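Long-range contacts in tRNA (guanine(9)-N1)-methyltransferase (Schizosaccharomyces pombe, PDB 4JWH), which catalyses the S-adenosyl-L-methionine-dependent methylation of guanine-9 at N1 in cytoplasmic tRNA, forming m1G9 with release of S-adenosyl-L-homocysteine: residues L108-F112 against I210-I214; K176-E180 against E230-K234. All blocks are in the same frame, centred on the assembly; numbering follows the deposited sequence.

Contact 1: L108-F112 against I210-I214; sequences LDCAF and IIGAI. With SAH (S-adenosyl-L-homocysteine), chain C.
Leu-108 CG and Ile-211 CG1 both lie beside their backbone N (chi1 -47° and -53°), and this shared choice lays the two aliphatic chains side by side, pointing the same way, with Leu-108 CD2 4.0 Å from Ile-211 CD1. Phe-112, also with CG beside its backbone N, turns its ring toward the turn that follows strand 208-212; Ala-213 O sits at the ring edge, in the plane of the ring, nearest Phe-112 CD2, while Ile-214 crosses the phenylalanine at about a right angle and sets CD1 3.9 Å from Phe-112 CB. The backbones run parallel. Asp-109 N gives a hydrogen bond of 2.8 Å to Ile-211 O, and Ala-213 N returns one of 2.9 Å to Asp-109 O. Beyond the strand ends a water continues the connection, accepting from Phe-112 N and donating to Ala-213 O. Alanine suits position 213, the centre of an inverse gamma turn, because its methyl already lies 3.2 Å from Asp-109 O and 3.6 Å from Cys-110 SG. Gly-212 is equally apt: a CB there would clash with O3' of S-adenosyl-L-homocysteine, whose O2' accepts a 3.0 Å hydrogen bond from Gly-212 N. The buried carboxylate of Asp-109 is satisfied at OD2 by Tyr-191 and by a salt bridge to Lys-227. Of the two segments it is 210-214 that borders S-adenosyl-L-homocysteine, at the C-terminal end of strand 208-212 in the SPOUT-type methyltransferase domain. Strands 143-147 and 189-192 flank the pair; helix 254-267 packs against Leu-108 and Ile-211, and helix 223-231 against Phe-112 and Ile-214.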
# COMPACT_ATOMS: atom_id res chain seq x y z
N LEU A 108 1.76 4.82 0.60
CA LEU A 108 0.47 5.05 -0.01
C LEU A 108 0.54 6.34 -0.84
O LEU A 108 0.73 7.46 -0.28
CB LEU A 108 -0.65 5.08 1.03
CG LEU A 108 -0.62 3.94 2.07
CD1 LEU A 108 -1.76 4.04 3.07
CD2 LEU A 108 -0.55 2.53 1.42
N ASP A 109 0.45 6.18 -2.17
CA ASP A 109 0.55 7.30 -3.09
C ASP A 109 -0.83 7.94 -3.16
O ASP A 109 -1.72 7.44 -3.85
CB ASP A 109 1.01 6.84 -4.48
CG ASP A 109 0.95 7.95 -5.53
OD1 ASP A 109 0.89 9.16 -5.19
OD2 ASP A 109 1.02 7.60 -6.72
N CYS A 110 -1.00 9.05 -2.44
CA CYS A 110 -2.31 9.66 -2.34
C CYS A 110 -2.49 10.83 -3.30
O CYS A 110 -3.12 11.81 -2.95
CB CYS A 110 -2.60 10.11 -0.90
SG CYS A 110 -2.58 8.80 0.35
N ALA A 111 -1.99 10.69 -4.52
CA ALA A 111 -2.07 11.74 -5.53
C ALA A 111 -3.34 11.79 -6.36
O ALA A 111 -3.42 12.59 -7.30
CB ALA A 111 -0.84 11.67 -6.47
N PHE A 112 -4.34 10.96 -6.04
CA PHE A 112 -5.48 10.77 -6.98
C PHE A 112 -6.85 11.26 -6.46
O PHE A 112 -7.90 10.85 -6.96
CB PHE A 112 -5.60 9.29 -7.40
CG PHE A 112 -4.29 8.66 -7.74
CD1 PHE A 112 -3.67 8.92 -8.96
CD2 PHE A 112 -3.66 7.83 -6.82
CE1 PHE A 112 -2.43 8.35 -9.27
CE2 PHE A 112 -2.44 7.25 -7.11
CZ PHE A 112 -1.81 7.52 -8.34
N ILE A 210 5.40 1.00 -3.42
CA ILE A 210 4.32 1.99 -3.51
C ILE A 210 3.00 1.30 -3.82
O ILE A 210 2.93 0.48 -4.72
CB ILE A 210 4.59 3.05 -4.58
CG1 ILE A 210 5.97 3.72 -4.36
CG2 ILE A 210 3.50 4.15 -4.57
CD1 ILE A 210 6.54 4.32 -5.65
N ILE A 211 1.96 1.66 -3.07
CA ILE A 211 0.56 1.28 -3.38
C ILE A 211 -0.19 2.53 -3.84
O ILE A 211 -0.13 3.58 -3.16
CB ILE A 211 -0.14 0.66 -2.15
CG1 ILE A 211 0.71 -0.51 -1.59
CG2 ILE A 211 -1.58 0.22 -2.52
CD1 ILE A 211 0.27 -1.03 -0.22
N GLY A 212 -0.88 2.45 -4.98
CA GLY A 212 -1.80 3.53 -5.39
C GLY A 212 -2.96 3.73 -4.42
O GLY A 212 -3.76 2.82 -4.20
N ALA A 213 -3.08 4.92 -3.83
CA ALA A 213 -4.17 5.14 -2.88
C ALA A 213 -5.37 5.64 -3.67
O ALA A 213 -5.60 6.85 -3.80
CB ALA A 213 -3.78 6.13 -1.76
N ILE A 214 -6.12 4.68 -4.21
CA ILE A 214 -7.30 4.99 -5.02
C ILE A 214 -8.32 3.84 -4.99
O ILE A 214 -7.97 2.67 -5.04
CB ILE A 214 -6.90 5.35 -6.49
CG1 ILE A 214 -8.14 5.85 -7.29
CG2 ILE A 214 -6.16 4.19 -7.18
CD1 ILE A 214 -7.84 6.38 -8.67
N SAH C . -6.74 1.28 -11.72
CA SAH C . -6.01 1.52 -10.49
CB SAH C . -6.76 0.74 -9.38
CG SAH C . -5.83 0.09 -8.44
SD SAH C . -6.27 -0.75 -6.97
C SAH C . -4.53 1.30 -10.79
O SAH C . -3.70 0.87 -10.04
OXT SAH C . -4.10 1.63 -11.85
C5' SAH C . -5.29 0.09 -5.79
C4' SAH C . -3.82 -0.28 -5.68
O4' SAH C . -3.62 -1.57 -5.19
C3' SAH C . -2.97 -0.20 -6.96
O3' SAH C . -2.57 1.11 -7.26
C2' SAH C . -1.83 -1.12 -6.69
O2' SAH C . -0.85 -0.40 -6.01
C1' SAH C . -2.49 -2.14 -5.80
N9 SAH C . -2.82 -3.39 -6.50
C8 SAH C . -4.01 -3.90 -6.67
N7 SAH C . -3.98 -5.06 -7.26
C5 SAH C . -2.72 -5.34 -7.45
C6 SAH C . -1.95 -6.44 -8.04
N6 SAH C . -2.57 -7.48 -8.55
N1 SAH C . -0.65 -6.34 -8.05
C2 SAH C . -0.03 -5.30 -7.54
N3 SAH C . -0.64 -4.27 -7.01
C4 SAH C . -1.97 -4.23 -6.93
O HOH W 1 -5.26 9.57 -3.77

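Contact 2: K176-E180 against E230-K234; sequences KSYLE and EQGIK
Tyr-178 and Leu-179 begin a short helix that faces the Schellman end of helix 223-231, where Gly-232 takes a positive phi of 76° and Leu-179 CA lies 8.5 Å from Gln-231 CA. With CG lodged between its backbone N and carbonyl carbon (chi1 56°), Tyr-178 reaches across to Gln-231, whose extended chain comes from the opposite direction. The phenol OH donates a 2.6 Å hydrogen bond to Gln-231 OE1, tilted 25° from the carbonyl plane, and the amide stands almost perpendicular to the ring. Ile-233 adds the apolar half: its CD1 meets the ring edge 3.7 Å from Tyr-178 CE2, and also touches Leu-179 CD1 as the two aliphatic chains slide past each other. Leu-179 CD2 lies 4.0 Å from Gln-231 NE2. A capping box steadies the tyrosine's helix, Ser-177 OG accepting from Glu-180 N and Glu-180 OE2 from Ser-177 N. Were Gln-231 replaced by an alanine, the tyrosine hydroxyl would probably lose its acceptor and a gap would open beside Leu-179. Tyrosine suits its place because the ring lies buried against Val-107 and Leu-189 of the sheet while its hydroxyl reaches a polar group at the margin. The short bond from phenol to amide oxygen thus ties the two helix termini without any charge pair, and the isoleucine methyl covers the ring edge beside it.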
# COMPACT_ATOMS: atom_id res chain seq x y z
N LYS A 176 4.53 16.09 0.37
CA LYS A 176 5.52 15.73 -0.66
C LYS A 176 5.05 14.50 -1.43
O LYS A 176 4.43 13.58 -0.85
CB LYS A 176 6.92 15.46 -0.08
CG LYS A 176 7.58 16.70 0.57
CD LYS A 176 9.00 16.36 1.03
CE LYS A 176 9.76 17.59 1.49
NZ LYS A 176 9.27 18.07 2.83
N SER A 177 5.34 14.50 -2.72
CA SER A 177 5.16 13.29 -3.55
C SER A 177 6.20 12.27 -3.10
O SER A 177 7.20 12.66 -2.45
CB SER A 177 5.41 13.65 -5.01
OG SER A 177 6.81 13.81 -5.21
N TYR A 178 5.99 10.99 -3.42
CA TYR A 178 6.99 9.95 -3.11
C TYR A 178 8.31 10.24 -3.82
O TYR A 178 9.38 9.96 -3.27
CB TYR A 178 6.50 8.50 -3.40
CG TYR A 178 6.01 8.19 -4.82
CD1 TYR A 178 4.65 8.07 -5.09
CD2 TYR A 178 6.89 7.97 -5.86
CE1 TYR A 178 4.18 7.78 -6.40
CE2 TYR A 178 6.43 7.67 -7.18
CZ TYR A 178 5.08 7.59 -7.43
OH TYR A 178 4.62 7.31 -8.70
N LEU A 179 8.21 10.80 -5.03
CA LEU A 179 9.37 11.14 -5.85
C LEU A 179 10.19 12.23 -5.16
O LEU A 179 11.41 12.18 -5.16
CB LEU A 179 8.96 11.58 -7.27
CG LEU A 179 10.04 11.52 -8.38
CD1 LEU A 179 10.61 10.12 -8.57
CD2 LEU A 179 9.51 12.07 -9.73
N GLU A 180 9.49 13.17 -4.52
CA GLU A 180 10.14 14.21 -3.73
C GLU A 180 10.75 13.63 -2.48
O GLU A 180 11.92 13.84 -2.22
CB GLU A 180 9.16 15.36 -3.39
CG GLU A 180 8.76 16.16 -4.62
CD GLU A 180 7.67 17.21 -4.36
OE1 GLU A 180 7.75 18.28 -5.02
OE2 GLU A 180 6.74 16.99 -3.56
N GLU A 230 6.26 6.72 -16.69
CA GLU A 230 6.65 8.10 -17.05
C GLU A 230 7.75 8.62 -16.14
O GLU A 230 8.60 9.40 -16.58
CB GLU A 230 5.44 9.04 -17.04
CG GLU A 230 5.65 10.40 -17.73
CD GLU A 230 6.43 11.42 -16.90
OE1 GLU A 230 7.03 12.35 -17.48
OE2 GLU A 230 6.47 11.30 -15.66
N GLN A 231 7.75 8.20 -14.87
CA GLN A 231 8.82 8.61 -13.95
C GLN A 231 10.12 7.80 -14.09
O GLN A 231 11.11 8.14 -13.47
CB GLN A 231 8.37 8.52 -12.48
CG GLN A 231 7.24 9.48 -12.09
CD GLN A 231 6.62 9.12 -10.74
OE1 GLN A 231 6.61 7.97 -10.32
NE2 GLN A 231 6.07 10.12 -10.08
N GLY A 232 10.08 6.71 -14.84
CA GLY A 232 11.21 5.78 -14.93
C GLY A 232 11.40 4.86 -13.73
O GLY A 232 12.53 4.48 -13.44
N ILE A 233 10.32 4.52 -13.03
CA ILE A 233 10.37 3.66 -11.83
C ILE A 233 9.84 2.28 -12.18
O ILE A 233 8.91 2.14 -12.97
CB ILE A 233 9.53 4.26 -10.64
CG1 ILE A 233 10.15 5.55 -10.11
CG2 ILE A 233 9.36 3.27 -9.48
CD1 ILE A 233 9.12 6.42 -9.40
N LYS A 234 10.41 1.26 -11.55
CA LYS A 234 10.00 -0.09 -11.84
C LYS A 234 8.66 -0.44 -11.19
O LYS A 234 8.33 0.06 -10.11
CB LYS A 234 11.10 -1.08 -11.46

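Overall arrangement
Contact 1 joins neighbouring strands of the parallel sheet, buried near the middle of the chain, and contact 2 is packed against that sheet farther out, the centres about 12 Å apart. Along the sequence their segments alternate: 108-112, 176-180, 210-214, 230-234. Strand 208-212 of contact 1 leads on to helix 223-231, which ends in contact 2. They also touch directly, for Tyr-178 packs on both Asp-109 and Ile-210. The tyrosine thus lies over the central strands 105-109 and 208-212 and links them to the end of that helix. The 210-214 side of contact 1 borders the bound S-adenosyl-L-homocysteine, whereas the Tyr-178 side chain stands about 10 Å from it, outside the pocket.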